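Local coordinates for protein UL37 (Suid herpesvirus 1, PDB 4K70) that is an inner tegument protein thought to play an essential role in controlling viral trafficking, whose N-terminal half, the part described here, binds calcium, at residues A7-L12 with A47-L52; T62-V67 with S463-A468; A442-L447 with A468-L473. All coordinates share one frame; numbering follows the deposited sequence.

Interaction 1 of 3, residues A7-L12 with A47-L52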
loop_
_atom_site.group_PDB
_atom_site.type_symbol
_atom_site.label_atom_id
_atom_site.label_comp_id
_atom_site.label_asym_id
_atom_site.label_seq_id
_atom_site.Cartn_x
_atom_site.Cartn_y
_atom_site.Cartn_z
ATOM N N ALA A 7 20.402 -23.272 11.689
ATOM C CA ALA A 7 21.857 -23.297 11.671
ATOM C C ALA A 7 22.431 -23.103 13.072
ATOM O O ALA A 7 23.402 -23.763 13.446
ATOM C CB ALA A 7 22.392 -22.226 10.734
ATOM N N LEU A 8 21.828 -22.199 13.843
ATOM C CA LEU A 8 22.280 -21.936 15.207
ATOM C C LEU A 8 22.120 -23.160 16.108
ATOM O O LEU A 8 23.066 -23.566 16.780
ATOM C CB LEU A 8 21.541 -20.743 15.816
ATOM C CG LEU A 8 21.813 -20.500 17.307
ATOM C CD1 LEU A 8 23.234 -20.003 17.536
ATOM C CD2 LEU A 8 20.809 -19.524 17.901
ATOM N N VAL A 9 20.923 -23.737 16.126
ATOM C CA VAL A 9 20.657 -24.893 16.968
ATOM C C VAL A 9 21.654 -26.000 16.671
ATOM O O VAL A 9 22.230 -26.591 17.585
ATOM C CB VAL A 9 19.242 -25.444 16.770
ATOM C CG1 VAL A 9 19.105 -26.772 17.493
ATOM C CG2 VAL A 9 18.220 -24.463 17.289
ATOM N N ARG A 10 21.854 -26.267 15.384
ATOM C CA ARG A 10 22.856 -27.226 14.941
ATOM C C ARG A 10 24.232 -26.877 15.499
ATOM O O ARG A 10 24.814 -27.648 16.262
ATOM C CB ARG A 10 22.909 -27.272 13.413
ATOM C CG ARG A 10 21.679 -27.894 12.769
ATOM C CD ARG A 10 21.414 -29.287 13.330
ATOM N NE ARG A 10 20.257 -29.321 14.224
ATOM C CZ ARG A 10 19.001 -29.449 13.802
ATOM N NH1 ARG A 10 18.745 -29.543 12.502
ATOM N NH2 ARG A 10 18.001 -29.478 14.674
ATOM N N ALA A 11 24.735 -25.705 15.121
ATOM C CA ALA A 11 26.056 -25.245 15.539
ATOM C C ALA A 11 26.304 -25.352 17.048
ATOM O O ALA A 11 27.378 -25.784 17.475
ATOM C CB ALA A 11 26.294 -23.818 15.058
ATOM N N LEU A 12 25.315 -24.997 17.843
ATOM C CA LEU A 12 25.432 -25.066 19.288
ATOM C C LEU A 12 25.349 -26.481 19.766
ATOM O O LEU A 12 25.646 -26.774 20.909
ATOM C CB LEU A 12 24.394 -24.215 19.990
ATOM C CG LEU A 12 24.575 -22.711 19.873
ATOM C CD1 LEU A 12 23.446 -21.983 20.561
ATOM C CD2 LEU A 12 25.924 -22.277 20.408
ATOM N N ALA A 47 12.362 -23.742 22.144
ATOM C CA ALA A 47 12.766 -24.211 23.469
ATOM C C ALA A 47 14.206 -24.724 23.463
ATOM O O ALA A 47 14.993 -24.399 24.358
ATOM C CB ALA A 47 11.805 -25.269 23.972
ATOM N N ARG A 48 14.545 -25.503 22.438
ATOM C CA ARG A 48 15.904 -26.003 22.244
ATOM C C ARG A 48 16.876 -24.858 21.996
ATOM O O ARG A 48 17.971 -24.835 22.551
ATOM C CB ARG A 48 15.965 -26.968 21.047
ATOM C CG ARG A 48 15.121 -28.233 21.176
ATOM C CD ARG A 48 14.861 -28.869 19.790
ATOM N NE ARG A 48 16.104 -29.279 19.131
ATOM C CZ ARG A 48 16.203 -29.635 17.849
ATOM N NH1 ARG A 48 15.133 -29.631 17.061
ATOM N NH2 ARG A 48 17.382 -29.994 17.352
ATOM N N ALA A 49 16.498 -23.919 21.133
ATOM C CA ALA A 49 17.371 -22.785 20.861
ATOM C C ALA A 49 17.620 -21.981 22.140
ATOM O O ALA A 49 18.756 -21.650 22.459
ATOM C CB ALA A 49 16.802 -21.894 19.759
ATOM N N LEU A 50 16.561 -21.682 22.880
ATOM C CA LEU A 50 16.713 -20.900 24.099
ATOM C C LEU A 50 17.568 -21.644 25.127
ATOM O O LEU A 50 18.443 -21.057 25.765
ATOM C CB LEU A 50 15.349 -20.570 24.707
ATOM C CG LEU A 50 15.510 -19.760 25.988
ATOM C CD1 LEU A 50 15.948 -18.323 25.647
ATOM C CD2 LEU A 50 14.236 -19.793 26.816
ATOM N N ARG A 51 17.299 -22.936 25.284
ATOM C CA ARG A 51 18.045 -23.778 26.216
ATOM C C ARG A 51 19.525 -23.839 25.868
ATOM O O ARG A 51 20.374 -23.768 26.745
ATOM C CB ARG A 51 17.450 -25.186 26.249
ATOM C CG ARG A 51 16.280 -25.317 27.179
ATOM C CD ARG A 51 16.764 -25.442 28.607
ATOM N NE ARG A 51 15.683 -25.296 29.575
ATOM C CZ ARG A 51 15.881 -25.241 30.886
ATOM N NH1 ARG A 51 17.117 -25.325 31.361
ATOM N NH2 ARG A 51 14.854 -25.103 31.720
ATOM N N LEU A 52 19.828 -23.959 24.583
ATOM C CA LEU A 52 21.209 -24.006 24.114
ATOM C C LEU A 52 21.940 -22.675 24.293
ATOM O O LEU A 52 23.151 -22.634 24.551
ATOM C CB LEU A 52 21.243 -24.421 22.638
ATOM C CG LEU A 52 20.938 -25.888 22.348
ATOM C CD1 LEU A 52 20.637 -26.061 20.875
ATOM C CD2 LEU A 52 22.121 -26.743 22.751
#
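Val9 and Leu52 meet at the centre of this contact between two obliquely set helices, with Ala49 and Leu12 extending the apolar seam. The two branches of Val9 have separate tasks. CG1, anti to the backbone N at a chi1 of 171°, reaches Leu52 CD1 at 3.8 Å, the two side chains meeting at about a right angle, while Val9 CG2 rests 3.8 Å from Ala49 CB. The small methyl of Ala49 is matched by the backbones, which are nearest here: Val9 CA and Ala49 CA are 5.5 Å apart. One step along the seam, Leu12 and Leu52 slide past each other in opposite directions, and Leu12 CD1 lies 3.9 Å from Leu52 CB. Leu52 CD1 also packs against the main chain, 3.7 Å from Val9 O, so Leu52 touches both Val9 and Leu12.

At the exposed margin Arg48 NH2 lies 3.7 Å from Val9 CG1 and meets the guanidinium of Arg10 edge to edge, the two planes only 19° apart. The modelled separation between Arg10 NH2 and Arg48 NH2 is too short for two donors and is doubtful in detail. Both arginines have long, weak ion pairs to the carboxylate of Glu13, and that shared anion would be expected to offset their like charges.

The local axes of 7-12 and 47-52 cross at 47°, 9.6 Å apart at their closest. Helix 63-78 packs on both helices, with Leu68 against Leu8 and Leu72 against Ala49, while helix 20-32 adds Phe30 beside Leu8. Through Leu50 and Arg51, helix 39-60 also packs on helix 101-109, where Arg51 makes salt bridges to Asp102 and Glu109. The contact thus joins the N-terminal helix to an all-helical bundle.

Interaction 2 of 3, residues T62-V67 with S463-A468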
loop_
_atom_site.group_PDB
_atom_site.type_symbol
_atom_site.label_atom_id
_atom_site.label_comp_id
_atom_site.label_asym_id
_atom_site.label_seq_id
_atom_site.Cartn_x
_atom_site.Cartn_y
_atom_site.Cartn_z
ATOM N N THR A 62 30.188 -15.923 28.408
ATOM C CA THR A 62 30.526 -14.888 27.442
ATOM C C THR A 62 29.394 -13.892 27.208
ATOM O O THR A 62 28.213 -14.174 27.453
ATOM C CB THR A 62 30.942 -15.473 26.093
ATOM O OG1 THR A 62 29.817 -16.135 25.503
ATOM C CG2 THR A 62 32.086 -16.461 26.271
ATOM N N CYS A 63 29.794 -12.724 26.719
ATOM C CA CYS A 63 28.908 -11.605 26.466
ATOM C C CYS A 63 27.994 -11.907 25.278
ATOM O O CYS A 63 26.811 -11.564 25.293
ATOM C CB CYS A 63 29.758 -10.361 26.197
ATOM S SG CYS A 63 28.846 -8.897 25.741
ATOM N N GLU A 64 28.556 -12.547 24.256
ATOM C CA GLU A 64 27.796 -13.011 23.097
ATOM C C GLU A 64 26.656 -13.938 23.514
ATOM O O GLU A 64 25.518 -13.774 23.074
ATOM C CB GLU A 64 28.714 -13.733 22.103
ATOM C CG GLU A 64 29.701 -12.818 21.375
ATOM C CD GLU A 64 30.716 -12.171 22.312
ATOM O OE1 GLU A 64 30.977 -12.744 23.388
ATOM O OE2 GLU A 64 31.248 -11.092 21.976
ATOM N N ALA A 65 26.967 -14.905 24.372
ATOM C CA ALA A 65 25.971 -15.846 24.877
ATOM C C ALA A 65 24.882 -15.154 25.686
ATOM O O ALA A 65 23.713 -15.535 25.624
ATOM C CB ALA A 65 26.634 -16.934 25.723
ATOM N N ALA A 66 25.277 -14.144 26.457
ATOM C CA ALA A 66 24.336 -13.415 27.292
ATOM C C ALA A 66 23.338 -12.690 26.398
ATOM O O ALA A 66 22.121 -12.789 26.591
ATOM C CB ALA A 66 25.076 -12.422 28.170
ATOM N N VAL A 67 23.876 -11.962 25.426
ATOM C CA VAL A 67 23.083 -11.203 24.458
ATOM C C VAL A 67 22.145 -12.102 23.659
ATOM O O VAL A 67 20.946 -11.811 23.521
ATOM C CB VAL A 67 23.996 -10.429 23.484
ATOM C CG1 VAL A 67 23.194 -9.868 22.306
ATOM C CG2 VAL A 67 24.727 -9.315 24.221
ATOM N N SER A 463 32.704 -5.504 22.743
ATOM C CA SER A 463 32.519 -6.923 22.511
ATOM C C SER A 463 32.486 -7.231 21.025
ATOM O O SER A 463 32.227 -6.354 20.204
ATOM C CB SER A 463 31.231 -7.406 23.185
ATOM O OG SER A 463 30.112 -6.650 22.754
ATOM N N ALA A 464 32.775 -8.480 20.687
ATOM C CA ALA A 464 32.615 -8.958 19.322
ATOM C C ALA A 464 31.130 -8.941 18.975
ATOM O O ALA A 464 30.752 -8.740 17.823
ATOM C CB ALA A 464 33.173 -10.364 19.188
ATOM N N ALA A 465 30.300 -9.156 19.992
ATOM C CA ALA A 465 28.853 -9.097 19.847
ATOM C C ALA A 465 28.439 -7.745 19.282
ATOM O O ALA A 465 27.668 -7.673 18.333
ATOM C CB ALA A 465 28.181 -9.344 21.186
ATOM N N ARG A 466 28.975 -6.680 19.867
ATOM C CA ARG A 466 28.715 -5.327 19.395
ATOM C C ARG A 466 29.082 -5.152 17.922
ATOM O O ARG A 466 28.355 -4.518 17.162
ATOM C CB ARG A 466 29.475 -4.311 20.246
ATOM C CG ARG A 466 29.338 -2.883 19.751
ATOM C CD ARG A 466 29.888 -1.897 20.764
ATOM N NE ARG A 466 29.169 -1.951 22.036
ATOM C CZ ARG A 466 28.216 -1.096 22.398
ATOM N NH1 ARG A 466 27.864 -0.106 21.589
ATOM N NH2 ARG A 466 27.622 -1.222 23.576
ATOM N N GLU A 467 30.207 -5.720 17.517
ATOM C CA GLU A 467 30.692 -5.507 16.163
ATOM C C GLU A 467 29.889 -6.313 15.151
ATOM O O GLU A 467 29.613 -5.839 14.045
ATOM C CB GLU A 467 32.170 -5.862 16.068
ATOM C CG GLU A 467 32.872 -5.200 14.903
ATOM C CD GLU A 467 34.288 -5.702 14.714
ATOM O OE1 GLU A 467 34.975 -5.978 15.729
ATOM O OE2 GLU A 467 34.712 -5.823 13.544
ATOM N N ALA A 468 29.518 -7.535 15.528
ATOM C CA ALA A 468 28.704 -8.387 14.659
ATOM C C ALA A 468 27.317 -7.780 14.430
ATOM O O ALA A 468 26.879 -7.625 13.293
ATOM C CB ALA A 468 28.582 -9.775 15.248
#
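Two torsions carry the Glu64 carboxylate to the main chain of Ala465: chi1 of -70° sets CG beside the backbone N of Glu64, and a chi2 of 64° folds the chain across to the neighbouring helix. The result is an acidic side chain presented to the N-terminus of another helix, a place where first-turn N-H groups point outward without carbonyl partners in their own helix. Glu64 OE2 accepts from Ala465 N at 2.9 Å, in a bond bent to 137° at the hydrogen. The donor comes to the anti side of this oxygen, slightly out of the carboxylate plane. The same oxygen lies 3.3 Å from Ala464 N, so it sits over the opening turn of helix 464-481, whose positive end would be expected to favour the negative charge.

The aliphatic part of the glutamate contributes as well. Glu64 CG lies 3.8 Å from Ala465 CB, and the small alanine side chain lets the backbones come close, with 5.2 Å between Glu64 CA and Ala465 CA. Gln24 and Leu28 of helix 20-32 also touch the Glu64 side chain.

Each segment also begins with its own N-cap. Thr62 OG1 makes a weak capping bond to Ala65 N, and Ser463 OG a firmer one to Arg466 N at 3.1 Å. Glu455 of helix 438-458 is hydrogen-bonded to Ser463 OG and forms a salt bridge with Arg466, so a second carboxylate fixes the serine that starts the helix. Glu64, nearly 400 residues away in sequence, and Glu455, from the preceding helix, thus both serve this helix start. Cys63 turns its sulfur anti to its backbone N and lays SG against Ser463 CB at 3.8 Å.

Interaction 3 of 3, residues A442-L447 with A468-L473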
loop_
_atom_site.group_PDB
_atom_site.type_symbol
_atom_site.label_atom_id
_atom_site.label_comp_id
_atom_site.label_asym_id
_atom_site.label_seq_id
_atom_site.Cartn_x
_atom_site.Cartn_y
_atom_site.Cartn_z
ATOM N N ALA A 442 16.211 3.833 16.046
ATOM C CA ALA A 442 15.716 3.572 17.399
ATOM C C ALA A 442 15.849 2.093 17.793
ATOM O O ALA A 442 16.170 1.763 18.944
ATOM C CB ALA A 442 14.262 4.010 17.517
ATOM N N ALA A 443 15.590 1.204 16.836
ATOM C CA ALA A 443 15.652 -0.229 17.095
ATOM C C ALA A 443 17.092 -0.610 17.406
ATOM O O ALA A 443 17.357 -1.308 18.388
ATOM C CB ALA A 443 15.134 -1.013 15.883
ATOM N N ARG A 444 18.018 -0.129 16.576
ATOM C CA ARG A 444 19.448 -0.335 16.800
ATOM C C ARG A 444 19.879 0.204 18.162
ATOM O O ARG A 444 20.606 -0.469 18.899
ATOM C CB ARG A 444 20.267 0.323 15.682
ATOM C CG ARG A 444 21.778 0.290 15.891
ATOM C CD ARG A 444 22.507 1.104 14.828
ATOM N NE ARG A 444 23.933 1.212 15.128
ATOM C CZ ARG A 444 24.459 2.142 15.922
ATOM N NH1 ARG A 444 23.676 3.054 16.485
ATOM N NH2 ARG A 444 25.765 2.160 16.155
ATOM N N ALA A 445 19.423 1.406 18.506
ATOM C CA ALA A 445 19.720 1.973 19.825
ATOM C C ALA A 445 19.266 1.041 20.954
ATOM O O ALA A 445 19.976 0.861 21.941
ATOM C CB ALA A 445 19.078 3.332 19.978
ATOM N N ALA A 446 18.085 0.452 20.799
ATOM C CA ALA A 446 17.557 -0.486 21.784
ATOM C C ALA A 446 18.422 -1.742 21.907
ATOM O O ALA A 446 18.724 -2.181 23.017
ATOM C CB ALA A 446 16.123 -0.855 21.453
ATOM N N LEU A 447 18.812 -2.317 20.771
ATOM C CA LEU A 447 19.654 -3.514 20.766
ATOM C C LEU A 447 21.016 -3.246 21.403
ATOM O O LEU A 447 21.507 -4.052 22.189
ATOM C CB LEU A 447 19.837 -4.055 19.348
ATOM C CG LEU A 447 20.576 -5.392 19.184
ATOM C CD1 LEU A 447 20.068 -6.435 20.157
ATOM C CD2 LEU A 447 20.453 -5.906 17.762
ATOM N N ALA A 468 29.518 -7.535 15.528
ATOM C CA ALA A 468 28.704 -8.387 14.659
ATOM C C ALA A 468 27.317 -7.780 14.430
ATOM O O ALA A 468 26.879 -7.625 13.293
ATOM C CB ALA A 468 28.582 -9.775 15.248
ATOM N N LEU A 469 26.638 -7.432 15.519
ATOM C CA LEU A 469 25.295 -6.868 15.446
ATOM C C LEU A 469 25.255 -5.535 14.694
ATOM O O LEU A 469 24.344 -5.299 13.894
ATOM C CB LEU A 469 24.689 -6.748 16.851
ATOM C CG LEU A 469 24.357 -8.112 17.469
ATOM C CD1 LEU A 469 24.041 -8.028 18.968
ATOM C CD2 LEU A 469 23.205 -8.769 16.703
ATOM N N ASN A 470 26.245 -4.673 14.941
ATOM C CA ASN A 470 26.398 -3.418 14.190
ATOM C C ASN A 470 26.557 -3.656 12.696
ATOM O O ASN A 470 25.998 -2.930 11.877
ATOM C CB ASN A 470 27.607 -2.617 14.689
ATOM C CG ASN A 470 27.260 -1.690 15.832
ATOM O OD1 ASN A 470 26.126 -1.224 15.938
ATOM N ND2 ASN A 470 28.237 -1.408 16.691
ATOM N N THR A 471 27.341 -4.670 12.351
ATOM C CA THR A 471 27.562 -5.026 10.958
ATOM C C THR A 471 26.268 -5.508 10.314
ATOM O O THR A 471 25.957 -5.163 9.171
ATOM C CB THR A 471 28.638 -6.119 10.842
ATOM O OG1 THR A 471 29.887 -5.601 11.318
ATOM C CG2 THR A 471 28.793 -6.584 9.399
ATOM N N TRP A 472 25.511 -6.305 11.057
ATOM C CA TRP A 472 24.239 -6.814 10.573
ATOM C C TRP A 472 23.218 -5.697 10.360
ATOM O O TRP A 472 22.583 -5.609 9.313
ATOM C CB TRP A 472 23.688 -7.829 11.564
ATOM C CG TRP A 472 22.401 -8.411 11.128
ATOM C CD1 TRP A 472 22.178 -9.165 10.012
ATOM C CD2 TRP A 472 21.143 -8.300 11.798
ATOM N NE1 TRP A 472 20.853 -9.526 9.944
ATOM C CE2 TRP A 472 20.197 -9.010 11.027
ATOM C CE3 TRP A 472 20.726 -7.673 12.974
ATOM C CZ2 TRP A 472 18.859 -9.109 11.398
ATOM C CZ3 TRP A 472 19.401 -7.775 13.342
ATOM C CH2 TRP A 472 18.479 -8.486 12.553
ATOM N N LEU A 473 23.070 -4.843 11.364
ATOM C CA LEU A 473 22.072 -3.784 11.327
ATOM C C LEU A 473 22.386 -2.741 10.265
ATOM O O LEU A 473 21.477 -2.138 9.687
ATOM C CB LEU A 473 21.985 -3.099 12.684
ATOM C CG LEU A 473 21.471 -3.923 13.860
ATOM C CD1 LEU A 473 21.661 -3.145 15.154
ATOM C CD2 LEU A 473 20.012 -4.262 13.648
HETATM O O HOH W 1 25.134 -0.578 12.544
#
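Arg444 reaches across to Leu473 and Asn470, changing from apolar to polar partners along its length. Its CB lies 3.8 Å from Leu473 CD1, and its CG is closer still, 3.5 Å from the same methyl. With CG anti to the backbone N and the chain extended from there to NE, the guanidinium is carried to Asn470. The single N-H of Arg444 NE is shared, weakly on both counts, between Asn470 OD1 at 3.4 Å, where the bond is bent to 128°, and a water that donates to the backbone carbonyl Asn470 O at 2.6 Å. At the tip, Arg444 NH2 also lies 3.4 Å from Asn470 OD1; the guanidinium and amide planes stand only 19° apart.

Beneath this exposed polar edge, Leu447 CD2 touches two leucines of the facing helix, 4.0 Å from Leu473 CD1 and 4.1 Å from Leu469 CD2. Leu469 also meets Phe31 of helix 20-32, and Leu473 touches Trp78, so the leucine layer continues into the bundle. The local axes run at 169° to one another. Helices 438-458 and 464-481, joined by a short loop, form an antiparallel helical hairpin with a leucine interior and a polar outer margin.

All three contacts are largely buried, yet their chemistry differs with their place. Interactions 1 and 3 are helix-to-helix seams with apolar centres and arginines at the exposed margin (a pair in interaction 1, one in interaction 3); interaction 2 is built on a buried carboxylate at a helix start. Interactions 2 and 3 share Ala468 and helix 464-481, and they touch directly where Val67 CG1 packs 3.9 Å from Leu469 CD1. Interaction 1 stands apart, its centre about 16 Å from that of interaction 2, but the consecutive helices 39-60 and 63-78 link the two. Interactions 1 and 3 join elements near in sequence, whereas interaction 2 ties an early helix to the last helix of this N-terminal half.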